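Local coordinates for cysteine hydrolase (Staphylococcus aureus, PDB 6KUA), which catalyses the hydrolysis of nicotinamide to nicotinic acid and ammonia, as a zinc-containing nicotinamidase of the isochorismatase-like cysteine hydrolase family, at residues N43-D54 with I93-K104. Numbering follows the deposited sequence.
Sequences NYYQDHIFFLMD and IKAQPNVHFIDK
Phe50 and His100 lie side by side as an offset stack: their planes differ by 11°, and His100 CD2 sits over one face of the Phe50 ring, displaced toward the rim. At the edge of the same imidazole, in its plane, comes His48, whose ND1 is 3.2 Å from His100 NE2; in this hydrogen bond either nitrogen could be the donor, and it helps to set the rotation of the stacked ring. Ile102 CD1 lies at the edge of Phe50, 4.0 Å from Phe50 CD2. On the opposite sheet face, Phe101 meets Met53 obliquely, with Phe101 CZ 3.3 Å from Met53 CG. Phe101 CG stands anti to its amide nitrogen (chi1 -164°), carrying the ring toward strand 48-54; Phe51 O lies over one ring face.

At the opening of the pair, three amides interlock. Gln96 NE2 donates to Asn43 OD1 at 2.7 Å, in the carbonyl plane, and to Asn98 OD1 at 2.9 Å, on a lone pair. Asn98 ND2 reaches Asp47 O at 2.8 Å, with a weak second bond to Asn43 OD1, and a water bridges Asn43 ND2 and Gln96 OE1. This network ties the end of helix 32-44 to the turn preceding strand 99-104.

Six backbone bonds, from Ile49 N to Asn98 O through Lys104 N to Met53 O, establish parallel pairing. Lys104 NZ has its main salt bridge with Asp10 and a long one with Asp54 OD1 (4.0 Å); the Asp54 side chain lies about 3 Å from the zinc ion. Strand 99-104 is outermost within this chain, next to strand 48-54, in a parallel sheet of order 3-2-1-4-5, the Rossmann-like core of the isochorismatase family. Helix 115-121 covers Phe50 and Ile102, whereas Ile39 of helix 32-44 and Tyr90 of helix 84-93 meet Phe51.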
# COMPACT_ATOMS: atom_id res chain seq x y z
N ASN A 43 11.77 -1.06 26.92
CA ASN A 43 11.33 -2.22 27.69
C ASN A 43 10.90 -1.82 29.09
O ASN A 43 9.87 -2.29 29.59
CB ASN A 43 12.45 -3.26 27.74
CG ASN A 43 11.99 -4.59 28.29
OD1 ASN A 43 11.23 -5.31 27.65
ND2 ASN A 43 12.47 -4.92 29.49
N TYR A 44 11.66 -0.91 29.72
CA TYR A 44 11.29 -0.38 31.03
C TYR A 44 9.83 0.01 31.09
O TYR A 44 9.11 -0.34 32.03
CB TYR A 44 12.18 0.81 31.38
CG TYR A 44 11.84 1.44 32.71
CD1 TYR A 44 12.33 0.90 33.90
CD2 TYR A 44 11.03 2.56 32.78
CE1 TYR A 44 12.01 1.47 35.13
CE2 TYR A 44 10.72 3.14 34.00
CZ TYR A 44 11.22 2.59 35.18
OH TYR A 44 10.89 3.16 36.39
N TYR A 45 9.36 0.76 30.08
CA TYR A 45 7.97 1.22 30.05
C TYR A 45 7.05 0.22 29.39
O TYR A 45 5.87 0.52 29.21
CB TYR A 45 7.87 2.56 29.32
CG TYR A 45 8.55 3.69 30.03
CD1 TYR A 45 7.90 4.39 31.04
CD2 TYR A 45 9.85 4.07 29.71
CE1 TYR A 45 8.52 5.42 31.70
CE2 TYR A 45 10.48 5.12 30.37
CZ TYR A 45 9.81 5.78 31.36
OH TYR A 45 10.41 6.82 32.03
N GLN A 46 7.57 -0.95 29.02
CA GLN A 46 6.85 -1.95 28.23
C GLN A 46 6.33 -1.36 26.92
O GLN A 46 5.28 -1.75 26.42
CB GLN A 46 5.70 -2.58 29.04
CG GLN A 46 6.18 -3.40 30.23
CD GLN A 46 6.96 -4.66 29.83
OE1 GLN A 46 8.18 -4.72 30.02
NE2 GLN A 46 6.26 -5.65 29.29
N ASP A 47 7.07 -0.39 26.37
CA ASP A 47 6.83 0.06 25.01
C ASP A 47 7.25 -1.01 24.01
O ASP A 47 8.01 -1.93 24.33
CB ASP A 47 7.58 1.36 24.73
CG ASP A 47 6.97 2.56 25.45
OD1 ASP A 47 5.74 2.58 25.65
OD2 ASP A 47 7.73 3.49 25.81
N HIS A 48 6.75 -0.90 22.79
CA HIS A 48 6.93 -1.97 21.83
C HIS A 48 8.23 -1.80 21.06
O HIS A 48 8.62 -0.69 20.71
CB HIS A 48 5.73 -2.01 20.89
CG HIS A 48 4.49 -2.50 21.56
ND1 HIS A 48 4.21 -3.84 21.71
CD2 HIS A 48 3.50 -1.83 22.20
CE1 HIS A 48 3.08 -3.97 22.37
NE2 HIS A 48 2.63 -2.77 22.69
N ILE A 49 8.90 -2.92 20.83
CA ILE A 49 10.19 -2.96 20.13
C ILE A 49 10.07 -3.95 18.99
O ILE A 49 9.70 -5.11 19.21
CB ILE A 49 11.35 -3.35 21.07
CG1 ILE A 49 11.38 -2.45 22.30
CG2 ILE A 49 12.65 -3.25 20.32
CD1 ILE A 49 11.73 -3.17 23.58
N PHE A 50 10.41 -3.51 17.78
CA PHE A 50 10.33 -4.32 16.58
C PHE A 50 11.73 -4.50 16.03
O PHE A 50 12.42 -3.51 15.74
CB PHE A 50 9.41 -3.69 15.53
CG PHE A 50 7.98 -3.51 15.99
CD1 PHE A 50 7.64 -2.51 16.89
CD2 PHE A 50 6.98 -4.35 15.51
CE1 PHE A 50 6.32 -2.34 17.32
CE2 PHE A 50 5.65 -4.19 15.92
CZ PHE A 50 5.32 -3.19 16.83
N PHE A 51 12.18 -5.75 15.93
CA PHE A 51 13.43 -6.09 15.27
C PHE A 51 13.11 -6.48 13.83
O PHE A 51 12.40 -7.46 13.59
CB PHE A 51 14.16 -7.21 16.01
CG PHE A 51 14.62 -6.82 17.40
CD1 PHE A 51 13.77 -6.92 18.48
CD2 PHE A 51 15.91 -6.34 17.61
CE1 PHE A 51 14.19 -6.55 19.77
CE2 PHE A 51 16.34 -5.97 18.86
CZ PHE A 51 15.48 -6.08 19.95
N LEU A 52 13.60 -5.68 12.88
CA LEU A 52 13.28 -5.83 11.46
C LEU A 52 14.51 -6.34 10.74
O LEU A 52 15.57 -5.71 10.79
CB LEU A 52 12.82 -4.50 10.87
CG LEU A 52 11.46 -4.14 11.47
CD1 LEU A 52 11.47 -2.74 12.05
CD2 LEU A 52 10.39 -4.31 10.40
N MET A 53 14.37 -7.47 10.04
CA MET A 53 15.53 -8.21 9.53
C MET A 53 15.32 -8.69 8.11
O MET A 53 14.35 -9.39 7.81
CB MET A 53 15.83 -9.40 10.44
CG MET A 53 16.20 -8.99 11.85
SD MET A 53 17.86 -8.32 11.92
CE MET A 53 18.61 -9.30 10.63
N ASP A 54 16.26 -8.32 7.24
CA ASP A 54 16.33 -8.85 5.88
C ASP A 54 16.19 -10.37 5.88
O ASP A 54 16.89 -11.08 6.60
CB ASP A 54 17.66 -8.45 5.24
CG ASP A 54 17.51 -7.35 4.21
OD1 ASP A 54 16.46 -7.32 3.53
OD2 ASP A 54 18.45 -6.52 4.09
N ILE A 93 14.50 -11.31 26.10
CA ILE A 93 13.21 -10.62 26.08
C ILE A 93 12.30 -11.08 24.95
O ILE A 93 11.16 -10.61 24.86
CB ILE A 93 13.38 -9.08 26.04
CG1 ILE A 93 14.14 -8.63 24.79
CG2 ILE A 93 14.09 -8.57 27.29
CD1 ILE A 93 14.12 -7.12 24.60
N LYS A 94 12.75 -12.01 24.11
CA LYS A 94 12.02 -12.28 22.87
C LYS A 94 10.63 -12.89 23.09
O LYS A 94 9.79 -12.78 22.19
CB LYS A 94 12.84 -13.20 21.97
CG LYS A 94 13.45 -14.40 22.67
CD LYS A 94 14.18 -15.28 21.68
CE LYS A 94 13.98 -16.75 21.99
NZ LYS A 94 14.91 -17.59 21.19
N ALA A 95 10.36 -13.50 24.25
CA ALA A 95 9.02 -14.02 24.49
C ALA A 95 8.03 -12.97 25.00
O ALA A 95 6.83 -13.26 25.10
CB ALA A 95 9.08 -15.18 25.49
N GLN A 96 8.50 -11.76 25.32
CA GLN A 96 7.62 -10.75 25.87
C GLN A 96 6.64 -10.23 24.83
O GLN A 96 6.95 -10.16 23.64
CB GLN A 96 8.44 -9.60 26.44
CG GLN A 96 9.44 -10.03 27.51
CD GLN A 96 10.21 -8.84 28.09
OE1 GLN A 96 11.12 -9.02 28.90
NE2 GLN A 96 9.84 -7.62 27.66
N PRO A 97 5.44 -9.82 25.26
CA PRO A 97 4.44 -9.36 24.29
C PRO A 97 4.77 -8.01 23.66
O PRO A 97 4.17 -7.68 22.63
CB PRO A 97 3.15 -9.29 25.14
CG PRO A 97 3.64 -9.00 26.52
CD PRO A 97 4.94 -9.75 26.65
N ASN A 98 5.69 -7.23 24.24
CA ASN A 98 6.09 -5.96 23.67
C ASN A 98 7.30 -6.07 22.75
O ASN A 98 7.89 -5.04 22.40
CB ASN A 98 6.37 -4.93 24.79
CG ASN A 98 7.60 -5.28 25.62
OD1 ASN A 98 7.76 -6.42 26.07
ND2 ASN A 98 8.47 -4.29 25.86
N VAL A 99 7.67 -7.28 22.32
CA VAL A 99 8.86 -7.52 21.51
C VAL A 99 8.44 -8.30 20.27
O VAL A 99 7.78 -9.33 20.38
CB VAL A 99 9.94 -8.30 22.28
CG1 VAL A 99 11.08 -8.68 21.35
CG2 VAL A 99 10.45 -7.48 23.46
N HIS A 100 8.83 -7.80 19.09
CA HIS A 100 8.40 -8.40 17.83
C HIS A 100 9.58 -8.53 16.88
O HIS A 100 10.49 -7.70 16.85
CB HIS A 100 7.32 -7.57 17.14
CG HIS A 100 6.27 -7.07 18.08
ND1 HIS A 100 5.02 -7.65 18.17
CD2 HIS A 100 6.29 -6.07 18.99
CE1 HIS A 100 4.31 -7.02 19.09
NE2 HIS A 100 5.06 -6.06 19.61
N PHE A 101 9.52 -9.59 16.08
CA PHE A 101 10.53 -9.89 15.09
C PHE A 101 9.83 -10.05 13.76
O PHE A 101 8.91 -10.87 13.63
CB PHE A 101 11.30 -11.16 15.46
CG PHE A 101 12.58 -11.32 14.72
CD1 PHE A 101 12.59 -11.79 13.42
CD2 PHE A 101 13.79 -10.99 15.32
CE1 PHE A 101 13.78 -11.95 12.72
CE2 PHE A 101 14.99 -11.15 14.64
CZ PHE A 101 14.98 -11.64 13.34
N ILE A 102 10.23 -9.26 12.77
CA ILE A 102 9.52 -9.14 11.51
C ILE A 102 10.54 -9.35 10.40
O ILE A 102 11.56 -8.66 10.36
CB ILE A 102 8.84 -7.77 11.38
CG1 ILE A 102 7.69 -7.66 12.39
CG2 ILE A 102 8.36 -7.52 9.95
CD1 ILE A 102 6.81 -6.47 12.17
N ASP A 103 10.28 -10.33 9.51
CA ASP A 103 11.07 -10.51 8.30
C ASP A 103 10.61 -9.55 7.22
O ASP A 103 9.41 -9.35 7.02
CB ASP A 103 10.94 -11.94 7.75
CG ASP A 103 11.37 -13.00 8.73
OD1 ASP A 103 12.43 -12.86 9.38
OD2 ASP A 103 10.63 -14.00 8.84
N LYS A 104 11.56 -8.95 6.52
CA LYS A 104 11.26 -8.03 5.44
C LYS A 104 12.02 -8.45 4.19
O LYS A 104 13.06 -9.11 4.28
CB LYS A 104 11.61 -6.57 5.81
CG LYS A 104 13.08 -6.28 6.07
CD LYS A 104 13.24 -4.86 6.58
CE LYS A 104 14.68 -4.49 6.89
NZ LYS A 104 15.47 -4.15 5.68
O HOH W 1 11.59 -7.30 31.06